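Long-range contacts in mitochondrial RNA-binding protein 1 (Trypanosoma brucei, PDB 2GIA), which probably binds guide RNA and mRNA together with its partner MRP2, in a complex thought to bring the two RNAs together during mitochondrial RNA editing: residues L38-P43 against R64-L69; P43-R48 against L55-D60. All blocks are in the same frame, centred on the assembly; numbering follows the deposited sequence.

Contact 1 (L38-P43 against R64-L69)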
ATOM      1  N   LEU B  38       1.658   3.209 -19.929  1.00 18.19           N
ATOM      2  CA  LEU B  38       2.299   3.328 -21.247  1.00 20.39           C
ATOM      3  C   LEU B  38       3.320   2.203 -21.326  1.00 20.24           C
ATOM      4  O   LEU B  38       4.318   2.198 -20.609  1.00 21.15           O
ATOM      5  CB  LEU B  38       3.011   4.702 -21.385  1.00 21.84           C
ATOM      6  CG  LEU B  38       2.065   5.865 -20.992  1.00 30.00           C
ATOM      7  CD1 LEU B  38       2.807   7.202 -20.849  1.00 39.75           C
ATOM      8  CD2 LEU B  38       0.972   5.969 -22.044  1.00 35.33           C
ATOM      9  N   ILE B  39       3.117   1.280 -22.253  1.00 17.18           N
ATOM     10  CA  ILE B  39       4.019   0.147 -22.369  1.00 14.64           C
ATOM     11  C   ILE B  39       4.742   0.300 -23.699  1.00 20.65           C
ATOM     12  O   ILE B  39       4.093   0.445 -24.726  1.00 20.91           O
ATOM     13  CB  ILE B  39       3.210  -1.159 -22.330  1.00 15.49           C
ATOM     14  CG1 ILE B  39       2.491  -1.245 -20.964  1.00 24.66           C
ATOM     15  CG2 ILE B  39       4.173  -2.354 -22.448  1.00 17.20           C
ATOM     16  CD1 ILE B  39       1.580  -2.498 -20.801  1.00 22.31           C
ATOM     17  N   SER B  40       6.071   0.276 -23.647  1.00 18.84           N
ATOM     18  CA  SER B  40       6.923   0.484 -24.821  1.00 18.82           C
ATOM     19  C   SER B  40       7.988  -0.565 -24.965  1.00 16.09           C
ATOM     20  O   SER B  40       8.382  -1.232 -23.995  1.00 19.37           O
ATOM     21  CB  SER B  40       7.629   1.872 -24.700  1.00 19.48           C
ATOM     22  OG  SER B  40       6.659   2.878 -24.648  1.00 34.07           O
ATOM     23  N   GLN B  41       8.435  -0.783 -26.202  1.00 17.56           N
ATOM     24  CA  GLN B  41       9.519  -1.703 -26.368  1.00 16.19           C
ATOM     25  C   GLN B  41      10.365  -1.265 -27.562  1.00 19.86           C
ATOM     26  O   GLN B  41       9.806  -0.875 -28.583  1.00 19.13           O
ATOM     27  CB  GLN B  41       9.040  -3.115 -26.633  1.00 18.65           C
ATOM     28  CG  GLN B  41      10.218  -4.098 -26.530  1.00 19.15           C
ATOM     29  CD  GLN B  41       9.783  -5.535 -26.815  1.00 26.14           C
ATOM     30  OE1 GLN B  41       9.554  -5.922 -27.962  1.00 22.19           O
ATOM     31  NE2 GLN B  41       9.668  -6.330 -25.756  1.00 15.62           N
ATOM     32  N   TYR B  42      11.684  -1.357 -27.409  1.00 21.31           N
ATOM     33  CA  TYR B  42      12.625  -0.976 -28.476  1.00 19.55           C
ATOM     34  C   TYR B  42      13.458  -2.175 -28.884  1.00 19.45           C
ATOM     35  O   TYR B  42      13.998  -2.850 -28.034  1.00 22.96           O
ATOM     36  CB  TYR B  42      13.581   0.087 -27.961  1.00 17.84           C
ATOM     37  CG  TYR B  42      12.904   1.312 -27.393  1.00 28.46           C
ATOM     38  CD1 TYR B  42      13.027   2.532 -28.028  1.00 41.20           C
ATOM     39  CD2 TYR B  42      12.156   1.260 -26.200  1.00 34.53           C
ATOM     40  CE1 TYR B  42      12.449   3.685 -27.525  1.00 45.18           C
ATOM     41  CE2 TYR B  42      11.558   2.437 -25.680  1.00 43.35           C
ATOM     42  CZ  TYR B  42      11.730   3.648 -26.371  1.00 46.49           C
ATOM     43  OH  TYR B  42      11.244   4.846 -25.918  1.00 45.55           O
ATOM     44  N   PRO B  43      13.569  -2.463 -30.194  1.00 22.34           N
ATOM     45  CA  PRO B  43      14.373  -3.603 -30.666  1.00 20.67           C
ATOM     46  C   PRO B  43      15.842  -3.258 -30.435  1.00 24.13           C
ATOM     47  O   PRO B  43      16.229  -2.081 -30.527  1.00 22.03           O
ATOM     48  CB  PRO B  43      14.085  -3.651 -32.171  1.00 26.85           C
ATOM     49  CG  PRO B  43      12.843  -2.864 -32.363  1.00 26.09           C
ATOM     50  CD  PRO B  43      12.876  -1.785 -31.305  1.00 23.64           C
ATOM     51  N   ARG B  64      10.200   1.512 -32.435  1.00 22.21           N
ATOM     52  CA  ARG B  64       9.552   1.095 -31.190  1.00 25.55           C
ATOM     53  C   ARG B  64       8.077   0.747 -31.302  1.00 24.60           C
ATOM     54  O   ARG B  64       7.392   1.106 -32.265  1.00 23.51           O
ATOM     55  CB  ARG B  64       9.720   2.195 -30.121  1.00 22.15           C
ATOM     56  CG  ARG B  64       8.888   3.442 -30.400  1.00 30.79           C
ATOM     57  CD  ARG B  64       9.253   4.549 -29.415  1.00 34.72           C
ATOM     58  NE  ARG B  64       8.434   5.736 -29.599  1.00 32.78           N
ATOM     59  CZ  ARG B  64       8.632   6.653 -30.541  1.00 40.80           C
ATOM     60  NH1 ARG B  64       9.634   6.532 -31.409  1.00 43.04           N
ATOM     61  NH2 ARG B  64       7.839   7.703 -30.607  1.00 47.25           N
ATOM     62  N   ILE B  65       7.603   0.014 -30.294  1.00 22.75           N
ATOM     63  CA  ILE B  65       6.207  -0.298 -30.143  1.00 21.48           C
ATOM     64  C   ILE B  65       5.825   0.594 -28.942  1.00 22.42           C
ATOM     65  O   ILE B  65       6.589   0.707 -27.977  1.00 21.84           O
ATOM     66  CB  ILE B  65       6.003  -1.786 -29.775  1.00 23.38           C
ATOM     67  CG1 ILE B  65       6.161  -2.621 -31.040  1.00 23.99           C
ATOM     68  CG2 ILE B  65       4.624  -2.009 -29.125  1.00 22.43           C
ATOM     69  CD1 ILE B  65       6.510  -4.055 -30.747  1.00 23.10           C
ATOM     70  N   SER B  66       4.654   1.228 -28.988  1.00 21.31           N
ATOM     71  CA  SER B  66       4.236   2.063 -27.880  1.00 23.82           C
ATOM     72  C   SER B  66       2.718   2.034 -27.741  1.00 25.48           C
ATOM     73  O   SER B  66       1.987   2.532 -28.608  1.00 26.04           O
ATOM     74  CB  SER B  66       4.735   3.512 -28.072  1.00 27.55           C
ATOM     75  OG  SER B  66       4.579   4.210 -26.859  1.00 36.15           O
ATOM     76  N   VAL B  67       2.228   1.425 -26.661  1.00 21.48           N
ATOM     77  CA  VAL B  67       0.790   1.324 -26.473  1.00 17.78           C
ATOM     78  C   VAL B  67       0.348   2.051 -25.203  1.00 22.49           C
ATOM     79  O   VAL B  67       1.093   2.134 -24.220  1.00 22.35           O
ATOM     80  CB  VAL B  67       0.298  -0.163 -26.407  1.00 16.83           C
ATOM     81  CG1 VAL B  67       0.625  -0.893 -27.767  1.00 22.83           C
ATOM     82  CG2 VAL B  67       0.969  -0.925 -25.276  1.00 17.81           C
ATOM     83  N   ARG B  68      -0.885   2.542 -25.235  1.00 20.89           N
ATOM     84  CA  ARG B  68      -1.425   3.294 -24.095  1.00 24.57           C
ATOM     85  C   ARG B  68      -2.684   2.581 -23.630  1.00 22.59           C
ATOM     86  O   ARG B  68      -3.550   2.292 -24.443  1.00 23.18           O
ATOM     87  CB  ARG B  68      -1.725   4.727 -24.586  1.00 27.15           C
ATOM     88  CG  ARG B  68      -2.219   5.675 -23.530  1.00 38.44           C
ATOM     89  CD  ARG B  68      -2.769   6.937 -24.220  1.00 52.64           C
ATOM     90  NE  ARG B  68      -2.419   8.143 -23.490  1.00 66.67           N
ATOM     91  CZ  ARG B  68      -1.232   8.743 -23.529  1.00 68.44           C
ATOM     92  NH1 ARG B  68      -0.246   8.260 -24.281  1.00 62.82           N
ATOM     93  NH2 ARG B  68      -1.024   9.831 -22.790  1.00 70.57           N
ATOM     94  N   LEU B  69      -2.787   2.268 -22.327  1.00 20.09           N
ATOM     95  CA  LEU B  69      -3.967   1.577 -21.804  1.00 22.00           C
ATOM     96  C   LEU B  69      -4.895   2.578 -21.075  1.00 24.24           C
ATOM     97  O   LEU B  69      -4.532   3.726 -20.843  1.00 27.74           O
ATOM     98  CB  LEU B  69      -3.526   0.442 -20.843  1.00 22.23           C
ATOM     99  CG  LEU B  69      -2.445  -0.548 -21.329  1.00 27.52           C
ATOM    100  CD1 LEU B  69      -2.414  -1.836 -20.438  1.00 22.02           C
ATOM    101  CD2 LEU B  69      -2.673  -0.902 -22.754  1.00 23.34           C
TER

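Contact 2 (P43-R48 against L55-D60)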
ATOM      1  N   PRO B  43      13.569  -2.463 -30.194  1.00 22.34           N
ATOM      2  CA  PRO B  43      14.373  -3.603 -30.666  1.00 20.67           C
ATOM      3  C   PRO B  43      15.842  -3.258 -30.435  1.00 24.13           C
ATOM      4  O   PRO B  43      16.229  -2.081 -30.527  1.00 22.03           O
ATOM      5  CB  PRO B  43      14.085  -3.651 -32.171  1.00 26.85           C
ATOM      6  CG  PRO B  43      12.843  -2.864 -32.363  1.00 26.09           C
ATOM      7  CD  PRO B  43      12.876  -1.785 -31.305  1.00 23.64           C
ATOM      8  N   GLN B  44      16.662  -4.249 -30.127  1.00 24.26           N
ATOM      9  CA  GLN B  44      18.087  -3.993 -29.951  1.00 18.89           C
ATOM     10  C   GLN B  44      18.610  -3.515 -31.323  1.00 23.55           C
ATOM     11  O   GLN B  44      18.107  -3.960 -32.355  1.00 23.42           O
ATOM     12  CB  GLN B  44      18.816  -5.280 -29.559  1.00 24.04           C
ATOM     13  CG  GLN B  44      20.312  -5.177 -29.502  1.00 24.42           C
ATOM     14  CD  GLN B  44      20.928  -6.440 -28.872  1.00 35.99           C
ATOM     15  OE1 GLN B  44      20.282  -7.118 -28.075  1.00 26.31           O
ATOM     16  NE2 GLN B  44      22.171  -6.747 -29.224  1.00 25.30           N
ATOM     17  N   LEU B  45      19.604  -2.620 -31.304  1.00 23.76           N
ATOM     18  CA  LEU B  45      20.223  -2.083 -32.531  1.00 27.95           C
ATOM     19  C   LEU B  45      21.682  -2.557 -32.540  1.00 19.85           C
ATOM     20  O   LEU B  45      22.499  -2.124 -31.735  1.00 23.02           O
ATOM     21  CB  LEU B  45      20.176  -0.557 -32.512  1.00 25.29           C
ATOM     22  CG  LEU B  45      20.620   0.168 -33.804  1.00 27.81           C
ATOM     23  CD1 LEU B  45      19.745  -0.273 -34.981  1.00 26.79           C
ATOM     24  CD2 LEU B  45      20.556   1.674 -33.579  1.00 25.53           C
ATOM     25  N   GLY B  46      21.984  -3.506 -33.418  1.00 28.74           N
ATOM     26  CA  GLY B  46      23.341  -4.007 -33.494  1.00 26.41           C
ATOM     27  C   GLY B  46      23.824  -4.825 -32.314  1.00 38.36           C
ATOM     28  O   GLY B  46      23.114  -5.012 -31.315  1.00 36.82           O
ATOM     29  N   PRO B  47      25.057  -5.336 -32.414  1.00 36.43           N
ATOM     30  CA  PRO B  47      25.699  -6.151 -31.382  1.00 35.08           C
ATOM     31  C   PRO B  47      25.738  -5.417 -30.061  1.00 35.19           C
ATOM     32  O   PRO B  47      25.640  -4.202 -30.033  1.00 31.50           O
ATOM     33  CB  PRO B  47      27.127  -6.350 -31.929  1.00 32.53           C
ATOM     34  CG  PRO B  47      26.947  -6.332 -33.403  1.00 32.57           C
ATOM     35  CD  PRO B  47      25.912  -5.224 -33.621  1.00 31.53           C
ATOM     36  N   ARG B  48      25.877  -6.177 -28.978  1.00 30.93           N
ATOM     37  CA  ARG B  48      26.037  -5.657 -27.622  1.00 30.15           C
ATOM     38  C   ARG B  48      27.187  -4.638 -27.654  1.00 37.92           C
ATOM     39  O   ARG B  48      28.264  -4.915 -28.214  1.00 32.92           O
ATOM     40  CB  ARG B  48      26.421  -6.808 -26.707  1.00 32.42           C
ATOM     41  CG  ARG B  48      26.630  -6.451 -25.261  1.00 39.44           C
ATOM     42  CD  ARG B  48      27.237  -7.677 -24.543  1.00 46.26           C
ATOM     43  NE  ARG B  48      26.381  -8.855 -24.721  1.00 51.36           N
ATOM     44  CZ  ARG B  48      25.356  -9.166 -23.924  1.00 52.50           C
ATOM     45  NH1 ARG B  48      25.062  -8.391 -22.882  1.00 44.48           N
ATOM     46  NH2 ARG B  48      24.604 -10.237 -24.188  1.00 44.31           N
ATOM     47  N   LEU B  55      28.797   6.117 -28.918  1.00 35.74           N
ATOM     48  CA  LEU B  55      27.672   6.919 -28.399  1.00 31.94           C
ATOM     49  C   LEU B  55      26.377   6.549 -29.115  1.00 32.10           C
ATOM     50  O   LEU B  55      25.342   7.198 -28.944  1.00 31.84           O
ATOM     51  CB  LEU B  55      27.955   8.429 -28.571  1.00 38.43           C
ATOM     52  CG  LEU B  55      29.153   9.022 -27.809  1.00 37.73           C
ATOM     53  CD1 LEU B  55      29.222  10.577 -27.986  1.00 34.60           C
ATOM     54  CD2 LEU B  55      29.016   8.664 -26.349  1.00 41.73           C
ATOM     55  N   SER B  56      26.449   5.527 -29.959  1.00 29.85           N
ATOM     56  CA  SER B  56      25.281   5.087 -30.681  1.00 29.66           C
ATOM     57  C   SER B  56      24.375   4.402 -29.639  1.00 27.00           C
ATOM     58  O   SER B  56      24.854   3.891 -28.630  1.00 27.94           O
ATOM     59  CB  SER B  56      25.662   4.116 -31.813  1.00 28.67           C
ATOM     60  OG  SER B  56      26.375   2.961 -31.364  1.00 31.37           O
ATOM     61  N   PRO B  57      23.065   4.420 -29.873  1.00 26.98           N
ATOM     62  CA  PRO B  57      22.112   3.802 -28.941  1.00 30.56           C
ATOM     63  C   PRO B  57      22.107   2.293 -29.040  1.00 26.09           C
ATOM     64  O   PRO B  57      22.249   1.733 -30.130  1.00 23.55           O
ATOM     65  CB  PRO B  57      20.772   4.416 -29.340  1.00 27.90           C
ATOM     66  CG  PRO B  57      20.936   4.662 -30.833  1.00 35.90           C
ATOM     67  CD  PRO B  57      22.376   5.195 -30.916  1.00 27.53           C
ATOM     68  N   GLN B  58      21.965   1.632 -27.891  1.00 24.44           N
ATOM     69  CA  GLN B  58      21.948   0.177 -27.886  1.00 25.45           C
ATOM     70  C   GLN B  58      20.646  -0.350 -28.440  1.00 23.97           C
ATOM     71  O   GLN B  58      20.607  -1.469 -28.957  1.00 23.89           O
ATOM     72  CB  GLN B  58      22.169  -0.358 -26.469  1.00 30.09           C
ATOM     73  CG  GLN B  58      22.106  -1.878 -26.343  1.00 22.63           C
ATOM     74  CD  GLN B  58      23.236  -2.594 -27.070  1.00 21.93           C
ATOM     75  OE1 GLN B  58      23.137  -2.925 -28.259  1.00 28.64           O
ATOM     76  NE2 GLN B  58      24.307  -2.823 -26.362  1.00 22.25           N
ATOM     77  N   PHE B  59      19.588   0.465 -28.371  1.00 20.24           N
ATOM     78  CA  PHE B  59      18.255   0.061 -28.868  1.00 22.05           C
ATOM     79  C   PHE B  59      17.730   1.060 -29.900  1.00 26.40           C
ATOM     80  O   PHE B  59      18.208   2.175 -29.968  1.00 25.98           O
ATOM     81  CB  PHE B  59      17.264  -0.063 -27.683  1.00 20.38           C
ATOM     82  CG  PHE B  59      17.680  -1.093 -26.679  1.00 19.81           C
ATOM     83  CD1 PHE B  59      17.416  -2.438 -26.899  1.00 21.32           C
ATOM     84  CD2 PHE B  59      18.453  -0.730 -25.573  1.00 20.49           C
ATOM     85  CE1 PHE B  59      17.947  -3.428 -26.017  1.00 23.26           C
ATOM     86  CE2 PHE B  59      18.973  -1.697 -24.712  1.00 24.73           C
ATOM     87  CZ  PHE B  59      18.722  -3.036 -24.939  1.00 22.52           C
ATOM     88  N   ASP B  60      16.728   0.651 -30.680  1.00 22.82           N
ATOM     89  CA  ASP B  60      16.218   1.478 -31.767  1.00 23.64           C
ATOM     90  C   ASP B  60      14.893   2.175 -31.511  1.00 20.16           C
ATOM     91  O   ASP B  60      13.832   1.605 -31.798  1.00 22.66           O
ATOM     92  CB  ASP B  60      16.085   0.617 -33.014  1.00 24.29           C
ATOM     93  CG  ASP B  60      15.895   1.443 -34.286  1.00 33.41           C
ATOM     94  OD1 ASP B  60      15.820   2.692 -34.183  1.00 31.76           O
ATOM     95  OD2 ASP B  60      15.816   0.823 -35.374  1.00 35.30           O
TER

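Contact 1 (L38-P43 against R64-L69)
Strands 38-43 and 65-68 pair antiparallel with their axes 4.7 Å apart, stitched by two reciprocal pairs of backbone hydrogen bonds, Ile-39 with Val-67 and Gln-41 with Ile-65; Ser-40 with Ser-66 is the non-hydrogen-bonded pair between them, and Leu-38 with Arg-68 another at the end of the ladder. As in any such ladder, side chains alternate between two faces. On the face of Ile-39, Gln-41, Ile-65 and Val-67 the contact is chiefly apolar: Val-67 CG2 sits 3.7 Å from Ile-39 CB, and Ile-39 CD1 meets Leu-69 CD1 at 4.1 Å. Gln-41 and Ile-65 continue this face onto strand 121-128, and the Gln-41 amide is held at both ends, by Trp-123 NE1 on OE1 and Thr-28 OG1 on NE2. On the other face, Leu-38 and Arg-68 run alongside each other. Leu-38 CD2 lies over one face of the guanidinium, 3.4 Å from Arg-68 NH1, and also rests on the aliphatic part of that arginine. Just beyond the ladder, Arg-64 flanks Tyr-42. Its CB stands over one ring face, 4.2 Å from the ring centroid, in a CH-pi contact. With CG set between the backbone N and the carbonyl carbon (chi1 71°) and the chain extended to NE, CD also follows the ring, 3.8 Å from Tyr-42 CE1. The guanidinium extends past the ring, its NH1 hydrogen-bonded to Ala-61 O. One face is thus buried and largely apolar, its one amide satisfied, whereas the other turns Ser-66 and Arg-68 to solvent, with Ser-40 buried beside them.

Contact 2 (P43-R48 against L55-D60)
The Phe-59 ring has Pro-43 O at its edge, near the ring plane, while Gln-44 CA approaches obliquely, 3.5 Å from Phe-59 CD1, and Val-18 adds a further contact to the same side chain. The second flat group, the Gln-44 amide, is fixed at both ends. Its NE2 donates to Gly-46 O, a bond of 2.9 Å that lies almost in the amide plane, and its OE1 accepts from Arg-19 N. The chain reaches these partners because CG is anti to the backbone N (chi1 173°) and the rest is extended. Gln-58 runs beside Gln-44 in the same direction, their amide planes 66° apart. Between the side chains the backbones make a single bridge, Gln-44 with Phe-59, framed by Asp-60 N to Pro-43 O and Leu-45 N to Gln-58 O, each 2.8 Å long. This is a short antiparallel pairing in the irregular connection from strand 36-43 to strand 65-68, two neighbours in the antiparallel four-stranded sheet of this MRP-family chain. Pro-43 O also receives the CA-H of Phe-59. The two Leu-45 methyls reach different residues: CD2 lies 4.1 Å from Pro-57 CG, and CD1 is equally far from Asp-60 OD2. The other oxygen of that carboxylate, OD1, accepts from Asp-62 N, leaving OD2 on the side of the leucine. Farther out, the end of Gln-58 comes up against the backbone of Pro-47 and Arg-48, on the exposed side of the loop.

Contact 1 pairs strands 36-43 and 65-68, and contact 2 lies in the long connection between them, whose ends contact 1 brings together. Pro-43 is common to both, ending the strand of contact 1 and beginning the loop of contact 2. Their centres are about 17 Å apart, yet they touch at this junction: Tyr-42 O lies 3.6 Å from Phe-59 CD1, and Tyr-42 CD1 is 4.0 Å from Asp-60 O. The setting differs, contact 1 being centred about 6 Å from the centre of the chain and contact 2 about 19 Å, at the surface. Neither is touched by another protein chain of the four-chain assembly.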